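Local coordinates for protein ribonucleoside triphosphate reductase (Lactobacillus leichmannii, PDB 1L1L) that catalyses the adenosylcobalamin-dependent reduction of ribonucleoside triphosphates to deoxyribonucleoside triphosphates, working as an allosterically regulated monomer, at residues Glu50-Val55 and Arg84-Ile89; Pro21-Leu26 and Glu46-Thr51; Ser384-Tyr387 and Gly393-Ala396; Asp399-Gly404 and Ile464-Arg469. One frame throughout, in Å; residues are numbered along the deposited sequence.

Interaction 1. Residues Glu50-Val55 and Arg84-Ile89; sequences ETVKRV and RLYKLI
Val52 turns CG1 to the side of CB opposite its backbone N (chi1 176°), and Tyr86 turns its ring in the same sense, which brings methyl and ring together between helices 48-60 and 72-90. CG1 of Val52 lies over one face of the phenol, 3.9 Å from the centroid of the Tyr86 ring and 22° off its normal, a CH-pi contact displaced toward the CD2 side. The same methyl reaches CG2 of Ile89 at 4.0 Å, so one beta branch fills the angle between ring and aliphatic chain. Next to CD2, CE2 of Tyr86 meets the backbone of the following residue and stands 3.5 Å from Lys53 N. The short helix segments approach to 9.7 Å between axes and run roughly antiparallel, at 141°. A tyrosine suits this place because its flat body packs against valine while its hydroxyl reaches the carbonyl of Asp49. Phe11, Ile12 and Val15 of helix 9-18 also touch the ring. Lys53 carries its amine away to Glu57. No hydrogen bond joins the two segments, and cohesion between them rests on dispersion and the weak polarity of C-H groups against a pi face.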
loop_
_atom_site.group_PDB
_atom_site.type_symbol
_atom_site.label_atom_id
_atom_site.label_comp_id
_atom_site.label_asym_id
_atom_site.label_seq_id
_atom_site.Cartn_x
_atom_site.Cartn_y
_atom_site.Cartn_z
ATOM N N GLU A 50 7.342 17.945 15.335
ATOM C CA GLU A 50 6.403 18.748 14.548
ATOM C C GLU A 50 5.520 17.912 13.636
ATOM O O GLU A 50 4.336 18.204 13.454
ATOM C CB GLU A 50 7.143 19.760 13.685
ATOM C CG GLU A 50 8.013 20.745 14.436
ATOM C CD GLU A 50 8.796 21.617 13.484
ATOM O OE1 GLU A 50 9.631 21.063 12.738
ATOM O OE2 GLU A 50 8.567 22.847 13.465
ATOM N N THR A 51 6.109 16.893 13.021
ATOM C CA THR A 51 5.329 16.039 12.144
ATOM C C THR A 51 4.246 15.339 12.947
ATOM O O THR A 51 3.080 15.364 12.575
ATOM C CB THR A 51 6.217 14.970 11.464
ATOM O OG1 THR A 51 7.170 15.619 10.614
ATOM C CG2 THR A 51 5.367 14.017 10.647
ATOM N N VAL A 52 4.633 14.714 14.051
ATOM C CA VAL A 52 3.671 13.995 14.877
ATOM C C VAL A 52 2.550 14.911 15.352
ATOM O O VAL A 52 1.402 14.480 15.468
ATOM C CB VAL A 52 4.353 13.355 16.104
ATOM C CG1 VAL A 52 3.309 12.698 17.004
ATOM C CG2 VAL A 52 5.379 12.329 15.651
ATOM N N LYS A 53 2.880 16.176 15.617
ATOM C CA LYS A 53 1.880 17.130 16.088
ATOM C C LYS A 53 0.761 17.324 15.073
ATOM O O LYS A 53 -0.422 17.241 15.415
ATOM C CB LYS A 53 2.538 18.481 16.413
ATOM C CG LYS A 53 1.562 19.634 16.679
ATOM C CD LYS A 53 2.290 20.848 17.246
ATOM C CE LYS A 53 1.513 22.155 17.054
ATOM N NZ LYS A 53 0.152 22.149 17.667
ATOM N N ARG A 54 1.123 17.572 13.818
ATOM C CA ARG A 54 0.101 17.770 12.803
ATOM C C ARG A 54 -0.617 16.467 12.453
ATOM O O ARG A 54 -1.781 16.485 12.067
ATOM C CB ARG A 54 0.696 18.402 11.546
ATOM C CG ARG A 54 1.682 17.542 10.799
ATOM C CD ARG A 54 1.858 18.073 9.379
ATOM N NE ARG A 54 2.992 17.445 8.710
ATOM C CZ ARG A 54 3.013 16.186 8.289
ATOM N NH1 ARG A 54 1.951 15.402 8.454
ATOM N NH2 ARG A 54 4.106 15.714 7.707
ATOM N N VAL A 55 0.062 15.332 12.593
ATOM C CA VAL A 55 -0.585 14.063 12.289
ATOM C C VAL A 55 -1.674 13.757 13.312
ATOM O O VAL A 55 -2.796 13.372 12.957
ATOM C CB VAL A 55 0.414 12.897 12.293
ATOM C CG1 VAL A 55 -0.329 11.578 12.122
ATOM C CG2 VAL A 55 1.422 13.084 11.172
ATOM N N ARG A 84 -2.185 11.503 24.535
ATOM C CA ARG A 84 -1.697 10.134 24.707
ATOM C C ARG A 84 -1.205 9.645 23.339
ATOM O O ARG A 84 -0.145 9.027 23.212
ATOM C CB ARG A 84 -2.826 9.212 25.172
ATOM C CG ARG A 84 -3.161 9.248 26.652
ATOM C CD ARG A 84 -4.312 8.278 26.930
ATOM N NE ARG A 84 -5.593 8.843 26.516
ATOM C CZ ARG A 84 -6.716 8.143 26.367
ATOM N NH1 ARG A 84 -6.724 6.833 26.591
ATOM N NH2 ARG A 84 -7.834 8.761 26.008
ATOM N N LEU A 85 -2.003 9.939 22.324
ATOM C CA LEU A 85 -1.686 9.538 20.961
ATOM C C LEU A 85 -0.325 10.123 20.597
ATOM O O LEU A 85 0.557 9.402 20.141
ATOM C CB LEU A 85 -2.778 10.042 20.023
ATOM C CG LEU A 85 -3.012 9.337 18.685
ATOM C CD1 LEU A 85 -3.149 7.836 18.888
ATOM C CD2 LEU A 85 -4.267 9.917 18.044
ATOM N N TYR A 86 -0.144 11.422 20.831
ATOM C CA TYR A 86 1.126 12.060 20.525
ATOM C C TYR A 86 2.286 11.371 21.232
ATOM O O TYR A 86 3.333 11.129 20.627
ATOM C CB TYR A 86 1.096 13.542 20.912
ATOM C CG TYR A 86 2.360 14.284 20.544
ATOM C CD1 TYR A 86 3.553 14.076 21.238
ATOM C CD2 TYR A 86 2.374 15.164 19.468
ATOM C CE1 TYR A 86 4.731 14.724 20.859
ATOM C CE2 TYR A 86 3.536 15.817 19.083
ATOM C CZ TYR A 86 4.706 15.591 19.775
ATOM O OH TYR A 86 5.857 16.212 19.356
ATOM N N LYS A 87 2.114 11.060 22.516
ATOM C CA LYS A 87 3.177 10.411 23.273
ATOM C C LYS A 87 3.511 9.020 22.729
ATOM O O LYS A 87 4.672 8.604 22.730
ATOM C CB LYS A 87 2.788 10.310 24.755
ATOM C CG LYS A 87 3.834 9.636 25.619
ATOM C CD LYS A 87 3.456 9.670 27.109
ATOM C CE LYS A 87 4.460 8.879 27.948
ATOM N NZ LYS A 87 4.147 8.878 29.416
ATOM N N LEU A 88 2.485 8.307 22.282
ATOM C CA LEU A 88 2.641 6.964 21.735
ATOM C C LEU A 88 3.405 6.953 20.410
ATOM O O LEU A 88 4.364 6.195 20.240
ATOM C CB LEU A 88 1.264 6.333 21.515
ATOM C CG LEU A 88 1.252 4.963 20.840
ATOM C CD1 LEU A 88 1.997 3.943 21.686
ATOM C CD2 LEU A 88 -0.193 4.532 20.621
ATOM N N ILE A 89 2.966 7.801 19.490
ATOM C CA ILE A 89 3.573 7.899 18.166
ATOM C C ILE A 89 4.955 8.530 18.219
ATOM O O ILE A 89 5.880 8.048 17.575
ATOM C CB ILE A 89 2.674 8.708 17.210
ATOM C CG1 ILE A 89 1.314 8.008 17.078
ATOM C CG2 ILE A 89 3.340 8.832 15.831
ATOM C CD1 ILE A 89 0.274 8.828 16.360
#

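Interaction 2. Residues Pro21-Leu26 and Glu46-Thr51; sequences PHWGKL and ENWDET
Trp23 meets Trp48 edge-to-face: an indole from the loop between helices 9-18 and 27-32 packs on the first turn of helix 48-60, within the ribonucleotide reductase alpha domain family region. The tight part lies at the six-membered ring of Trp23, whose CZ2-CH2 edge stands over a face of Trp48. CZ2 of Trp23 comes to 3.4 Å from CG of Trp48, and CH2 of Trp23 to 3.6 Å from CD2 of Trp48. The planes meet at 53°, so this edge-to-face pair is tilted well away from a perpendicular T. Trp48 turns its side chain opposite its backbone N (chi1 -177°), presenting that face to the loop. Pro21 adds a second contact, with CG close to the plane of Trp48 at its edge and 3.7 Å from CD1 of Trp48; the compact apolar ring of proline packs well there, and its CB also lies over a face of Trp23. Trp48 is buried deeper, with Tyr90 stacked on it and the carbonyl of Tyr90 taking the NE1 proton. The loop side is looser: Pro21 and Trp23 are partly exposed, and farther along Lys25 is exposed and far from the helix. The helix start is secured separately: Asn47, at the N-cap position, gives its backbone N to Glu50 OE1 at 2.7 Å, on that oxygen's anti lone pair.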
loop_
_atom_site.group_PDB
_atom_site.type_symbol
_atom_site.label_atom_id
_atom_site.label_comp_id
_atom_site.label_asym_id
_atom_site.label_seq_id
_atom_site.Cartn_x
_atom_site.Cartn_y
_atom_site.Cartn_z
ATOM N N PRO A 21 12.364 9.061 21.284
ATOM C CA PRO A 21 11.882 8.280 20.138
ATOM C C PRO A 21 12.752 7.056 19.944
ATOM O O PRO A 21 13.977 7.162 19.941
ATOM C CB PRO A 21 12.003 9.260 18.974
ATOM C CG PRO A 21 11.770 10.594 19.639
ATOM C CD PRO A 21 12.597 10.465 20.897
ATOM N N HIS A 22 12.120 5.895 19.793
ATOM C CA HIS A 22 12.841 4.647 19.603
ATOM C C HIS A 22 13.216 4.488 18.126
ATOM O O HIS A 22 12.670 3.637 17.425
ATOM C CB HIS A 22 11.963 3.472 20.058
ATOM C CG HIS A 22 12.671 2.156 20.103
ATOM N ND1 HIS A 22 13.013 1.453 18.966
ATOM C CD2 HIS A 22 13.078 1.400 21.148
ATOM C CE1 HIS A 22 13.594 0.319 19.311
ATOM N NE2 HIS A 22 13.646 0.261 20.630
ATOM N N TRP A 23 14.136 5.329 17.658
ATOM C CA TRP A 23 14.584 5.273 16.268
ATOM C C TRP A 23 15.430 4.035 16.000
ATOM O O TRP A 23 16.220 3.606 16.850
ATOM C CB TRP A 23 15.437 6.497 15.917
ATOM C CG TRP A 23 14.738 7.831 15.929
ATOM C CD1 TRP A 23 15.042 8.900 16.724
ATOM C CD2 TRP A 23 13.717 8.283 15.025
ATOM N NE1 TRP A 23 14.289 9.992 16.362
ATOM C CE2 TRP A 23 13.467 9.642 15.323
ATOM C CE3 TRP A 23 12.993 7.673 13.987
ATOM C CZ2 TRP A 23 12.526 10.406 14.622
ATOM C CZ3 TRP A 23 12.055 8.435 13.288
ATOM C CH2 TRP A 23 11.832 9.786 13.609
ATOM N N GLY A 24 15.271 3.460 14.811
ATOM C CA GLY A 24 16.078 2.313 14.451
ATOM C C GLY A 24 17.365 2.924 13.929
ATOM O O GLY A 24 17.435 4.143 13.777
ATOM N N LYS A 25 18.384 2.113 13.663
ATOM C CA LYS A 25 19.640 2.653 13.151
ATOM C C LYS A 25 19.445 3.463 11.867
ATOM O O LYS A 25 20.227 4.369 11.585
ATOM C CB LYS A 25 20.650 1.526 12.911
ATOM C CG LYS A 25 21.215 0.906 14.193
ATOM C CD LYS A 25 22.031 1.910 14.989
ATOM C CE LYS A 25 22.493 1.321 16.319
ATOM N NZ LYS A 25 23.442 0.186 16.121
ATOM N N LEU A 26 18.395 3.158 11.104
ATOM C CA LEU A 26 18.120 3.879 9.850
ATOM C C LEU A 26 16.902 4.787 10.025
ATOM O O LEU A 26 16.518 5.512 9.108
ATOM C CB LEU A 26 17.803 2.895 8.704
ATOM C CG LEU A 26 18.558 1.576 8.536
ATOM C CD1 LEU A 26 17.980 0.787 7.361
ATOM C CD2 LEU A 26 20.010 1.852 8.293
ATOM N N GLU A 46 10.420 19.794 8.367
ATOM C CA GLU A 46 9.941 19.503 9.716
ATOM C C GLU A 46 10.894 18.672 10.572
ATOM O O GLU A 46 11.797 17.992 10.066
ATOM C CB GLU A 46 8.618 18.740 9.646
ATOM C CG GLU A 46 7.419 19.506 9.114
ATOM C CD GLU A 46 6.205 18.602 9.006
ATOM O OE1 GLU A 46 5.064 19.106 8.958
ATOM O OE2 GLU A 46 6.405 17.370 8.961
ATOM N N ASN A 47 10.680 18.740 11.886
ATOM C CA ASN A 47 11.441 17.945 12.846
ATOM C C ASN A 47 10.410 16.904 13.278
ATOM O O ASN A 47 9.216 17.110 13.070
ATOM C CB ASN A 47 11.890 18.800 14.039
ATOM C CG ASN A 47 12.899 19.865 13.640
ATOM O OD1 ASN A 47 13.903 19.574 12.981
ATOM N ND2 ASN A 47 12.642 21.104 14.039
ATOM N N TRP A 48 10.853 15.797 13.863
ATOM C CA TRP A 48 9.941 14.729 14.266
ATOM C C TRP A 48 8.755 15.224 15.103
ATOM O O TRP A 48 7.590 15.034 14.741
ATOM C CB TRP A 48 10.718 13.656 15.032
ATOM C CG TRP A 48 9.914 12.455 15.452
ATOM C CD1 TRP A 48 9.993 11.808 16.653
ATOM C CD2 TRP A 48 8.959 11.728 14.669
ATOM N NE1 TRP A 48 9.150 10.729 16.668
ATOM C CE2 TRP A 48 8.503 10.653 15.465
ATOM C CE3 TRP A 48 8.449 11.874 13.372
ATOM C CZ2 TRP A 48 7.558 9.726 15.009
ATOM C CZ3 TRP A 48 7.509 10.952 12.916
ATOM C CH2 TRP A 48 7.074 9.891 13.734
ATOM N N ASP A 49 9.056 15.877 16.220
ATOM C CA ASP A 49 8.001 16.378 17.097
ATOM C C ASP A 49 6.930 17.158 16.330
ATOM O O ASP A 49 5.744 17.032 16.628
ATOM C CB ASP A 49 8.617 17.258 18.197
ATOM C CG ASP A 49 9.081 18.590 17.673
ATOM O OD1 ASP A 49 8.235 19.495 17.536
ATOM O OD2 ASP A 49 10.289 18.733 17.381
ATOM N N GLU A 50 7.342 17.945 15.335
ATOM C CA GLU A 50 6.403 18.748 14.548
ATOM C C GLU A 50 5.520 17.912 13.636
ATOM O O GLU A 50 4.336 18.204 13.454
ATOM C CB GLU A 50 7.143 19.760 13.685
ATOM C CG GLU A 50 8.013 20.745 14.436
ATOM C CD GLU A 50 8.796 21.617 13.484
ATOM O OE1 GLU A 50 9.631 21.063 12.738
ATOM O OE2 GLU A 50 8.567 22.847 13.465
ATOM N N THR A 51 6.109 16.893 13.021
ATOM C CA THR A 51 5.329 16.039 12.144
ATOM C C THR A 51 4.246 15.339 12.947
ATOM O O THR A 51 3.080 15.364 12.575
ATOM C CB THR A 51 6.217 14.970 11.464
ATOM O OG1 THR A 51 7.170 15.619 10.614
ATOM C CG2 THR A 51 5.367 14.017 10.647
#

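Interaction 3. Residues Ser384-Tyr387 and Gly393-Ala396; sequences SKNY and GYQA
Gly393 opens the contact by laying its carbonyl carbon beside the phenol of Tyr387, C of Gly393 lying 3.5 Å from CE2 of Tyr387. Its positive phi of 62° is one that residues with a side chain adopt less readily, and a glycine here lets the chain turn past the ring. Tyr394 follows and engages both partners. Its CA sits over one face of the Tyr387 ring, 3.9 Å from the centroid, a CH-pi contact in which the polarised alpha hydrogen suits the pi cloud. The planes of the Tyr387 and Tyr394 rings stand at 90°, their centroids 5.8 Å apart; CE1 of Tyr387 touches CD1 of Tyr394 at 3.7 Å. On the same side of its ring, Tyr394 also runs alongside Asn386, both side chains pointing the same way, and CB of Asn386 makes an off-centre CH-pi contact, 3.7 Å from CE1 of Tyr394. Gln395 supplies the one hydrogen bond between the segments: its backbone N donates to Asn386 O over 2.9 Å at 179°, almost perfectly straight, while its side chain leads away. Ala396, small and exposed, passes with CA 3.8 Å from OD1 of Asn386. That oxygen accepts a bond from the backbone N of Gly397, and asparagine, with an acceptor at the end of a short arm, suits the turn of the chain here. The whole is a surface loop folded back on the end of helix 381-386, which follows strand 377-380, probably part of the alpha-beta barrel, and the chain then runs on toward strand 402-405.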
loop_
_atom_site.group_PDB
_atom_site.type_symbol
_atom_site.label_atom_id
_atom_site.label_comp_id
_atom_site.label_asym_id
_atom_site.label_seq_id
_atom_site.Cartn_x
_atom_site.Cartn_y
_atom_site.Cartn_z
ATOM N N SER A 384 -12.428 -15.707 2.809
ATOM C CA SER A 384 -12.452 -14.273 3.093
ATOM C C SER A 384 -13.846 -13.754 3.395
ATOM O O SER A 384 -14.012 -12.849 4.206
ATOM C CB SER A 384 -11.864 -13.479 1.921
ATOM O OG SER A 384 -10.482 -13.742 1.753
ATOM N N LYS A 385 -14.851 -14.319 2.738
ATOM C CA LYS A 385 -16.221 -13.878 2.967
ATOM C C LYS A 385 -16.895 -14.588 4.134
ATOM O O LYS A 385 -17.846 -14.062 4.705
ATOM C CB LYS A 385 -17.066 -14.078 1.701
ATOM C CG LYS A 385 -16.695 -13.147 0.563
ATOM C CD LYS A 385 -17.643 -13.264 -0.619
ATOM C CE LYS A 385 -17.421 -14.552 -1.386
ATOM N NZ LYS A 385 -18.237 -14.581 -2.645
ATOM N N ASN A 386 -16.398 -15.767 4.499
ATOM C CA ASN A 386 -17.014 -16.547 5.573
ATOM C C ASN A 386 -16.219 -16.732 6.852
ATOM O O ASN A 386 -16.531 -17.620 7.655
ATOM C CB ASN A 386 -17.405 -17.921 5.041
ATOM C CG ASN A 386 -18.282 -17.824 3.824
ATOM O OD1 ASN A 386 -19.297 -17.125 3.836
ATOM N ND2 ASN A 386 -17.893 -18.516 2.757
ATOM N N TYR A 387 -15.196 -15.905 7.047
ATOM C CA TYR A 387 -14.384 -16.008 8.250
ATOM C C TYR A 387 -13.793 -14.684 8.681
ATOM O O TYR A 387 -13.552 -13.799 7.861
ATOM C CB TYR A 387 -13.205 -16.963 8.054
ATOM C CG TYR A 387 -13.502 -18.434 8.145
ATOM C CD1 TYR A 387 -14.032 -19.125 7.060
ATOM C CD2 TYR A 387 -13.203 -19.149 9.305
ATOM C CE1 TYR A 387 -14.250 -20.490 7.120
ATOM C CE2 TYR A 387 -13.419 -20.519 9.378
ATOM C CZ TYR A 387 -13.941 -21.183 8.279
ATOM O OH TYR A 387 -14.131 -22.546 8.322
ATOM N N GLY A 393 -14.236 -19.630 13.916
ATOM C CA GLY A 393 -15.028 -20.486 13.048
ATOM C C GLY A 393 -15.814 -19.887 11.901
ATOM O O GLY A 393 -15.964 -18.670 11.770
ATOM N N TYR A 394 -16.333 -20.786 11.071
ATOM C CA TYR A 394 -17.126 -20.444 9.897
ATOM C C TYR A 394 -18.344 -19.609 10.259
ATOM O O TYR A 394 -19.135 -19.993 11.120
ATOM C CB TYR A 394 -17.587 -21.732 9.212
ATOM C CG TYR A 394 -18.372 -21.535 7.928
ATOM C CD1 TYR A 394 -17.744 -21.622 6.685
ATOM C CD2 TYR A 394 -19.745 -21.279 7.958
ATOM C CE1 TYR A 394 -18.465 -21.460 5.497
ATOM C CE2 TYR A 394 -20.476 -21.113 6.778
ATOM C CZ TYR A 394 -19.831 -21.208 5.554
ATOM O OH TYR A 394 -20.553 -21.073 4.384
ATOM N N GLN A 395 -18.499 -18.465 9.603
ATOM C CA GLN A 395 -19.650 -17.607 9.845
ATOM C C GLN A 395 -20.174 -17.104 8.509
ATOM O O GLN A 395 -19.687 -16.111 7.962
ATOM C CB GLN A 395 -19.275 -16.427 10.741
ATOM C CG GLN A 395 -18.748 -16.826 12.111
ATOM C CD GLN A 395 -18.755 -15.663 13.087
ATOM O OE1 GLN A 395 -18.234 -15.767 14.196
ATOM N NE2 GLN A 395 -19.357 -14.551 12.681
ATOM N N ALA A 396 -21.174 -17.809 7.991
ATOM C CA ALA A 396 -21.787 -17.489 6.706
ATOM C C ALA A 396 -21.987 -16.003 6.450
ATOM O O ALA A 396 -22.665 -15.316 7.210
ATOM C CB ALA A 396 -23.123 -18.216 6.580
#

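Interaction 4. Residues Asp399-Gly404 and Ile464-Arg469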
loop_
_atom_site.group_PDB
_atom_site.type_symbol
_atom_site.label_atom_id
_atom_site.label_comp_id
_atom_site.label_asym_id
_atom_site.label_seq_id
_atom_site.Cartn_x
_atom_site.Cartn_y
_atom_site.Cartn_z
ATOM N N ASP A 399 -18.467 -11.464 6.005
ATOM C CA ASP A 399 -17.845 -10.445 5.155
ATOM C C ASP A 399 -18.303 -10.785 3.723
ATOM O O ASP A 399 -17.488 -10.936 2.812
ATOM C CB ASP A 399 -16.314 -10.529 5.234
ATOM C CG ASP A 399 -15.635 -9.155 5.238
ATOM O OD1 ASP A 399 -16.194 -8.186 4.673
ATOM O OD2 ASP A 399 -14.519 -9.049 5.807
ATOM N N GLY A 400 -19.617 -10.907 3.552
ATOM C CA GLY A 400 -20.192 -11.260 2.264
ATOM C C GLY A 400 -20.041 -10.312 1.089
ATOM O O GLY A 400 -20.315 -10.708 -0.043
ATOM N N ASP A 401 -19.623 -9.072 1.323
ATOM C CA ASP A 401 -19.458 -8.127 0.219
ATOM C C ASP A 401 -18.031 -8.114 -0.341
ATOM O O ASP A 401 -17.725 -7.350 -1.250
ATOM C CB ASP A 401 -19.832 -6.708 0.662
ATOM C CG ASP A 401 -21.327 -6.520 0.829
ATOM O OD1 ASP A 401 -21.728 -5.523 1.468
ATOM O OD2 ASP A 401 -22.102 -7.362 0.313
ATOM N N VAL A 402 -17.164 -8.958 0.210
ATOM C CA VAL A 402 -15.775 -9.020 -0.233
ATOM C C VAL A 402 -15.641 -9.567 -1.653
ATOM O O VAL A 402 -16.189 -10.618 -1.971
ATOM C CB VAL A 402 -14.933 -9.909 0.707
ATOM C CG1 VAL A 402 -13.547 -10.120 0.118
ATOM C CG2 VAL A 402 -14.829 -9.265 2.085
ATOM N N GLU A 403 -14.892 -8.863 -2.495
ATOM C CA GLU A 403 -14.689 -9.297 -3.875
ATOM C C GLU A 403 -13.220 -9.350 -4.256
ATOM O O GLU A 403 -12.858 -9.850 -5.327
ATOM C CB GLU A 403 -15.417 -8.360 -4.845
ATOM C CG GLU A 403 -16.928 -8.425 -4.754
ATOM C CD GLU A 403 -17.589 -7.710 -5.908
ATOM O OE1 GLU A 403 -17.286 -8.061 -7.067
ATOM O OE2 GLU A 403 -18.404 -6.800 -5.663
ATOM N N GLY A 404 -12.371 -8.828 -3.380
ATOM C CA GLY A 404 -10.952 -8.829 -3.669
ATOM C C GLY A 404 -10.126 -8.365 -2.489
ATOM O O GLY A 404 -10.555 -8.479 -1.339
ATOM N N ILE A 464 -18.340 2.152 3.189
ATOM C CA ILE A 464 -17.666 2.505 4.435
ATOM C C ILE A 464 -18.693 2.730 5.550
ATOM O O ILE A 464 -18.486 2.316 6.700
ATOM C CB ILE A 464 -16.815 3.773 4.258
ATOM C CG1 ILE A 464 -15.651 3.483 3.312
ATOM C CG2 ILE A 464 -16.283 4.237 5.599
ATOM C CD1 ILE A 464 -14.874 4.706 2.941
ATOM N N GLN A 465 -19.797 3.386 5.197
ATOM C CA GLN A 465 -20.873 3.655 6.142
ATOM C C GLN A 465 -21.371 2.333 6.716
ATOM O O GLN A 465 -21.662 2.218 7.907
ATOM C CB GLN A 465 -22.024 4.372 5.431
ATOM C CG GLN A 465 -23.305 4.475 6.250
ATOM C CD GLN A 465 -23.147 5.324 7.501
ATOM O OE1 GLN A 465 -22.808 6.509 7.423
ATOM N NE2 GLN A 465 -23.398 4.722 8.665
ATOM N N LYS A 466 -21.446 1.328 5.854
ATOM C CA LYS A 466 -21.920 0.020 6.260
ATOM C C LYS A 466 -20.869 -0.814 6.980
ATOM O O LYS A 466 -21.202 -1.565 7.897
ATOM C CB LYS A 466 -22.439 -0.734 5.031
ATOM C CG LYS A 466 -22.872 -2.164 5.300
ATOM C CD LYS A 466 -23.343 -2.826 4.017
ATOM C CE LYS A 466 -23.522 -4.319 4.200
ATOM N NZ LYS A 466 -23.821 -4.997 2.902
ATOM N N ASN A 467 -19.603 -0.677 6.578
ATOM C CA ASN A 467 -18.522 -1.462 7.182
ATOM C C ASN A 467 -17.661 -0.816 8.269
ATOM O O ASN A 467 -17.337 -1.465 9.259
ATOM C CB ASN A 467 -17.581 -1.998 6.094
ATOM C CG ASN A 467 -18.232 -3.054 5.228
ATOM O OD1 ASN A 467 -19.303 -3.570 5.552
ATOM N ND2 ASN A 467 -17.574 -3.400 4.126
ATOM N N ARG A 468 -17.274 0.440 8.083
ATOM C CA ARG A 468 -16.425 1.121 9.068
ATOM C C ARG A 468 -15.221 0.231 9.358
ATOM O O ARG A 468 -14.749 0.145 10.491
ATOM C CB ARG A 468 -17.203 1.376 10.366
ATOM C CG ARG A 468 -18.390 2.310 10.204
ATOM C CD ARG A 468 -17.947 3.721 9.868
ATOM N NE ARG A 468 -19.091 4.609 9.678
ATOM C CZ ARG A 468 -19.001 5.886 9.321
ATOM N NH1 ARG A 468 -17.814 6.442 9.115
ATOM N NH2 ARG A 468 -20.103 6.608 9.158
ATOM N N ARG A 469 -14.728 -0.435 8.317
ATOM C CA ARG A 469 -13.599 -1.345 8.455
ATOM C C ARG A 469 -12.312 -0.665 8.939
ATOM O O ARG A 469 -11.967 0.435 8.510
ATOM C CB ARG A 469 -13.331 -2.056 7.110
ATOM C CG ARG A 469 -12.463 -3.305 7.223
ATOM C CD ARG A 469 -11.967 -3.782 5.852
ATOM N NE ARG A 469 -13.064 -4.145 4.961
ATOM C CZ ARG A 469 -13.675 -5.321 4.966
ATOM N NH1 ARG A 469 -13.299 -6.265 5.817
ATOM N NH2 ARG A 469 -14.670 -5.550 4.117
HETATM O O HOH W 1 -20.211 -5.361 3.823
#
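OD1 of Asp401 is gripped twice, by the amine of Lys466 and by a water. The salt bridge from NZ of Lys466 to OD1 of Asp401 is short, 2.6 Å, and meets the oxygen on its syn side, somewhat out of the carboxylate plane. A long aliphatic chain, here extended beyond CG, lets lysine span from the last turn of helix 458-467 to the beta turn of residues 399-402. The water donates to OD1 of Asp401 at 2.8 Å and to OD1 of Asn467 at 2.6 Å, so a second, softer tie runs beside the ion pair. Deeper in, Arg469 meets Asp399 end-on in a bidentate salt bridge: NH1 of Arg469 gives a 3.0 Å bond to OD2 of Asp399, and NH2 of Arg469 a 3.1 Å bond to OD1 of Asp399. Both oxygens use syn lone pairs, and the carboxylate and guanidinium planes differ by only 17°, near the ideal for such a pair. A bend at chi3 (-61°) turns the guanidinium to present this end. Lys543 adds a second charge to OD2 of Asp399, while NE of Arg469 is held by Glu417, two residues before Cys419, which is disulfide-bonded to Cys119. Lys543, Asp399, Arg469 and Glu417 thus form a chain of alternating charge around the buried pair that probably keeps Asp399 ionised and Arg469 fixed in rotation, joining the turn that leads into strand 402-405 to the chain just after helix 458-467.

In the fold
The four contacts fall into two groups. Interactions 1 and 2 come first along the chain, both within the alpha domain family region; they share Glu50 and Thr51 on helix 48-60, their centres lie 11 Å apart, and Arg54 of one pairs with Glu46 of the other. Interactions 3 and 4 follow some 300 residues later, with centres 13 Å apart, joined where Lys385 O meets Asp399 N, and they use helix 381-386 and strand 402-405 in succession. The groups come closest between interactions 1 and 4, whose nearest atoms are about 15 Å apart and whose centres are 30 Å apart. The first group therefore joins helices and a loop of the N-terminal region, while the second joins a loop and a turn to helix ends.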